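Local atomic coordinates of fatty acid synthase 1, isoform A (Drosophila melanogaster, PDB entry 6FN6), a protein that probably synthesises long-chain saturated fatty acids from acetyl-CoA and malonyl-CoA with NADPH, this chain being its dehydratase, enoylreductase and ketoreductase region. Residues D598-T603 and S669-W674; E602-Y607 and L641-R646. One frame throughout, in Å; residues are numbered along the deposited sequence.

Contact 1 of 2, residues D598-T603 and S669-W674; sequences DKNLET and SKRMMW
The K670 ammonium reaches across to the E602 carboxylate in a long, weak salt bridge, NZ lying 3.5 Å from OE1. Two bends set this up: E602 turns at its second torsion (chi2 75°), whereas K670 runs extended until its last torsion (chi4 -70°) swings NZ round. Beside the salt bridge, the M673 methyl CE packs 3.9 Å from E602 CB. The K670 aliphatic chain crosses N600 at a slant, and the K670 backbone N gives N600 OD1 a weak bond of 3.5 Å, bent at 133°. On the other branch, N600 ND2 stands 3.7 Å from R671 NH1, in packing range; N600 is poorly ordered, so the contacts of its amide are less certain. The backbones meet at one antiparallel, non-hydrogen-bonded pair, L601 with S669 (CA to CA 4.8 Å), before the chain turns at 670-672, in the curled sheet of what is probably the enoylreductase's substrate-binding part. Farther out, D647 OD2 crowds E602 OE2, a like-charge approach that K670 could partly offset. R671 NE hydrogen-bonds Q847 OE1 of helix 844-860, M673 packs on strands 652-656 and 665-669, and W674 touches helices 844-860 and 689-702, its NE1 bonding V851 O.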
# COMPACT_ATOMS: atom_id res chain seq x y z
N ASP A 598 44.62 -8.44 -7.93
CA ASP A 598 44.74 -6.99 -8.06
C ASP A 598 43.80 -6.27 -7.10
O ASP A 598 42.78 -6.83 -6.69
CB ASP A 598 44.45 -6.55 -9.49
CG ASP A 598 45.47 -7.08 -10.48
OD1 ASP A 598 46.65 -7.24 -10.09
OD2 ASP A 598 45.10 -7.32 -11.65
N LYS A 599 44.15 -5.04 -6.74
CA LYS A 599 43.31 -4.21 -5.89
C LYS A 599 43.03 -4.91 -4.55
O LYS A 599 43.96 -5.33 -3.86
CB LYS A 599 41.99 -3.89 -6.61
CG LYS A 599 42.17 -3.20 -7.96
CD LYS A 599 41.09 -3.61 -8.95
CE LYS A 599 39.70 -3.27 -8.45
NZ LYS A 599 38.66 -3.60 -9.46
N ASN A 600 41.76 -5.02 -4.19
CA ASN A 600 41.36 -5.74 -2.99
C ASN A 600 40.60 -7.00 -3.41
O ASN A 600 39.50 -7.27 -2.93
CB ASN A 600 40.50 -4.85 -2.09
CG ASN A 600 40.20 -5.50 -0.76
OD1 ASN A 600 40.32 -6.71 -0.60
ND2 ASN A 600 39.80 -4.68 0.22
N LEU A 601 41.20 -7.76 -4.31
CA LEU A 601 40.57 -8.96 -4.85
C LEU A 601 41.46 -10.19 -4.63
O LEU A 601 42.67 -10.07 -4.42
CB LEU A 601 40.29 -8.79 -6.35
CG LEU A 601 39.45 -7.58 -6.74
CD1 LEU A 601 39.40 -7.42 -8.25
CD2 LEU A 601 38.04 -7.68 -6.17
N GLU A 602 40.85 -11.37 -4.67
CA GLU A 602 41.56 -12.61 -4.46
C GLU A 602 40.97 -13.73 -5.30
O GLU A 602 39.77 -14.03 -5.20
CB GLU A 602 41.54 -13.00 -2.98
CG GLU A 602 42.41 -14.19 -2.61
CD GLU A 602 43.89 -13.85 -2.58
OE1 GLU A 602 44.27 -12.79 -3.13
OE2 GLU A 602 44.67 -14.63 -2.00
N THR A 603 41.80 -14.36 -6.13
CA THR A 603 41.36 -15.48 -6.94
C THR A 603 41.40 -16.74 -6.08
O THR A 603 42.46 -17.14 -5.60
CB THR A 603 42.24 -15.67 -8.19
OG1 THR A 603 42.37 -14.41 -8.87
CG2 THR A 603 41.61 -16.69 -9.14
N SER A 669 36.08 -10.68 -3.01
CA SER A 669 36.52 -9.47 -2.31
C SER A 669 36.90 -9.78 -0.86
O SER A 669 36.13 -10.42 -0.14
CB SER A 669 35.43 -8.40 -2.36
OG SER A 669 35.77 -7.29 -1.55
N LYS A 670 38.07 -9.32 -0.43
CA LYS A 670 38.56 -9.63 0.91
C LYS A 670 37.60 -9.13 1.98
O LYS A 670 37.44 -9.75 3.03
CB LYS A 670 39.94 -9.02 1.15
CG LYS A 670 41.01 -9.44 0.16
CD LYS A 670 42.33 -8.75 0.46
CE LYS A 670 43.37 -9.00 -0.62
NZ LYS A 670 43.85 -10.41 -0.65
N ARG A 671 36.96 -8.00 1.71
CA ARG A 671 36.01 -7.43 2.66
C ARG A 671 34.91 -8.44 2.96
O ARG A 671 34.45 -8.56 4.10
CB ARG A 671 35.41 -6.13 2.14
CG ARG A 671 36.43 -5.02 1.91
CD ARG A 671 35.74 -3.72 1.54
NE ARG A 671 35.07 -3.81 0.24
CZ ARG A 671 35.59 -3.41 -0.91
NH1 ARG A 671 36.81 -2.88 -0.95
NH2 ARG A 671 34.89 -3.53 -2.03
N MET A 672 34.49 -9.17 1.93
CA MET A 672 33.43 -10.16 2.10
C MET A 672 33.99 -11.59 2.06
O MET A 672 33.63 -12.39 1.21
CB MET A 672 32.36 -9.98 1.02
CG MET A 672 31.42 -8.81 1.30
SD MET A 672 30.50 -8.24 -0.14
CE MET A 672 31.77 -7.38 -1.06
N MET A 673 34.88 -11.89 3.01
CA MET A 673 35.41 -13.24 3.18
C MET A 673 35.63 -13.57 4.65
O MET A 673 36.03 -12.72 5.44
CB MET A 673 36.72 -13.45 2.41
CG MET A 673 36.57 -13.56 0.91
SD MET A 673 38.02 -14.28 0.11
CE MET A 673 39.21 -12.95 0.18
N TRP A 674 35.38 -14.83 4.99
CA TRP A 674 35.64 -15.33 6.33
C TRP A 674 36.59 -16.52 6.21
O TRP A 674 36.47 -17.31 5.28
CB TRP A 674 34.35 -15.76 7.03
CG TRP A 674 33.27 -14.73 7.05
CD1 TRP A 674 32.96 -13.88 8.07
CD2 TRP A 674 32.34 -14.44 6.00
NE1 TRP A 674 31.90 -13.08 7.72
CE2 TRP A 674 31.50 -13.41 6.45
CE3 TRP A 674 32.13 -14.96 4.72
CZ2 TRP A 674 30.47 -12.88 5.67
CZ3 TRP A 674 31.11 -14.44 3.94
CH2 TRP A 674 30.30 -13.41 4.42

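Contact 2 of 2, residues E602-Y607 and L641-R646; sequences ETCTVY and LEFAGR
T605 and R646 exchange two backbone hydrogen bonds, T605 N to R646 O and R646 N to T605 O, each 2.9 Å and in the acceptor's carbonyl plane. One residue on, V606 faces G645 as a non-hydrogen-bonded pair, and Y607 N reaches A644 O at 3.1 Å. Glycine permits this closeness: G645 CA makes a CH...O contact with T605 O at 3.2 Å, and a CB on G645 would clash with that oxygen. The buried F643 ring lies against C604; its CG sits between the backbone N and carbonyl carbon (chi1 70°), bringing CE1 within 3.8 Å of C604 CB and an edge toward C604 SG. The strand axes cross at 103°, so pairing stays short, consistent with the curled sheet of the GroES-like substrate-binding part of medium-chain reductases. Toward the solvent the contact fades: T603 is exposed and its CB points away from 641-646. By contrast, Y607 is buried; its CE1 meets R646 CG at 3.5 Å where the extended R646 chain crosses at a slant, and Y607 OH meets R646 NE weakly, in plane at the guanidinium edge. R646 NH1 also pairs with E900. A phenylalanine at Y607 would probably leave E900 OE2 without its hydroxyl partner and R646 NE without this weak bond.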
# COMPACT_ATOMS: atom_id res chain seq x y z
N GLU A 602 40.85 -11.37 -4.67
CA GLU A 602 41.56 -12.61 -4.46
C GLU A 602 40.97 -13.73 -5.30
O GLU A 602 39.77 -14.03 -5.20
CB GLU A 602 41.54 -13.00 -2.98
CG GLU A 602 42.41 -14.19 -2.61
CD GLU A 602 43.89 -13.85 -2.58
OE1 GLU A 602 44.27 -12.79 -3.13
OE2 GLU A 602 44.67 -14.63 -2.00
N THR A 603 41.80 -14.36 -6.13
CA THR A 603 41.36 -15.48 -6.94
C THR A 603 41.40 -16.74 -6.08
O THR A 603 42.46 -17.14 -5.60
CB THR A 603 42.24 -15.67 -8.19
OG1 THR A 603 42.37 -14.41 -8.87
CG2 THR A 603 41.61 -16.69 -9.14
N CYS A 604 40.24 -17.35 -5.88
CA CYS A 604 40.13 -18.53 -5.03
C CYS A 604 39.79 -19.78 -5.83
O CYS A 604 39.23 -19.70 -6.93
CB CYS A 604 39.07 -18.30 -3.95
SG CYS A 604 39.37 -16.85 -2.90
N THR A 605 40.12 -20.94 -5.27
CA THR A 605 39.75 -22.21 -5.87
C THR A 605 38.45 -22.68 -5.23
O THR A 605 38.36 -22.81 -4.02
CB THR A 605 40.84 -23.28 -5.66
OG1 THR A 605 42.12 -22.75 -6.04
CG2 THR A 605 40.54 -24.52 -6.49
N VAL A 606 37.44 -22.94 -6.06
CA VAL A 606 36.12 -23.27 -5.56
C VAL A 606 36.02 -24.76 -5.28
O VAL A 606 36.39 -25.59 -6.12
CB VAL A 606 35.02 -22.83 -6.55
CG1 VAL A 606 33.64 -23.18 -6.02
CG2 VAL A 606 35.13 -21.34 -6.82
N TYR A 607 35.52 -25.10 -4.10
CA TYR A 607 35.28 -26.48 -3.72
C TYR A 607 33.78 -26.75 -3.62
O TYR A 607 33.28 -27.74 -4.14
CB TYR A 607 35.96 -26.80 -2.39
CG TYR A 607 37.43 -27.10 -2.51
CD1 TYR A 607 38.33 -26.11 -2.89
CD2 TYR A 607 37.93 -28.37 -2.26
CE1 TYR A 607 39.68 -26.38 -3.01
CE2 TYR A 607 39.28 -28.65 -2.37
CZ TYR A 607 40.15 -27.65 -2.75
OH TYR A 607 41.50 -27.91 -2.87
N LEU A 641 26.45 -17.30 -6.02
CA LEU A 641 26.43 -16.14 -5.14
C LEU A 641 27.43 -16.27 -4.00
O LEU A 641 27.85 -15.27 -3.41
CB LEU A 641 25.02 -15.95 -4.58
CG LEU A 641 24.00 -15.28 -5.52
CD1 LEU A 641 22.62 -15.39 -4.91
CD2 LEU A 641 24.36 -13.84 -5.81
N GLU A 642 27.81 -17.50 -3.68
CA GLU A 642 28.72 -17.77 -2.58
C GLU A 642 29.48 -19.07 -2.81
O GLU A 642 29.12 -19.85 -3.69
CB GLU A 642 27.96 -17.83 -1.25
CG GLU A 642 26.94 -18.95 -1.19
CD GLU A 642 26.07 -18.90 0.05
OE1 GLU A 642 26.59 -18.54 1.13
OE2 GLU A 642 24.87 -19.23 -0.05
N PHE A 643 30.51 -19.31 -2.01
CA PHE A 643 31.29 -20.53 -2.13
C PHE A 643 32.19 -20.76 -0.92
O PHE A 643 32.54 -19.82 -0.20
CB PHE A 643 32.15 -20.51 -3.40
CG PHE A 643 33.28 -19.53 -3.34
CD1 PHE A 643 34.51 -19.89 -2.80
CD2 PHE A 643 33.13 -18.24 -3.82
CE1 PHE A 643 35.55 -18.99 -2.75
CE2 PHE A 643 34.18 -17.33 -3.77
CZ PHE A 643 35.39 -17.71 -3.23
N ALA A 644 32.58 -22.01 -0.73
CA ALA A 644 33.65 -22.37 0.19
C ALA A 644 34.78 -22.99 -0.62
O ALA A 644 34.54 -23.83 -1.49
CB ALA A 644 33.16 -23.32 1.26
N GLY A 645 36.01 -22.57 -0.35
CA GLY A 645 37.15 -23.04 -1.12
C GLY A 645 38.49 -22.69 -0.50
O GLY A 645 38.60 -22.55 0.72
N ARG A 646 39.50 -22.54 -1.35
CA ARG A 646 40.85 -22.25 -0.89
C ARG A 646 41.37 -20.92 -1.42
O ARG A 646 41.05 -20.51 -2.54
CB ARG A 646 41.80 -23.38 -1.30
CG ARG A 646 41.54 -24.67 -0.54
CD ARG A 646 42.60 -25.71 -0.82
NE ARG A 646 42.32 -26.97 -0.13
CZ ARG A 646 42.59 -27.19 1.15
NH1 ARG A 646 42.29 -28.37 1.70
NH2 ARG A 646 43.15 -26.25 1.90

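Both contacts start from strand 601-611, contact 1 at its beginning and contact 2 just after, sharing E602 and T603; their centres lie 11 Å apart. Along the chain, 598-607 is followed by 641-646 and then 669-674. The partners join one curled sheet: 601-611 pairs with both 642-646 and 665-669, while 652-656 bridges 642-646 to 673-675. The two contacts touch directly where M673 SD packs 4.2 Å from C604 SG. Contact 1 is at the surface and contact 2 is buried, so a single strand runs from a solvent-side turn into the core of what is probably the substrate-binding part of the enoylreductase.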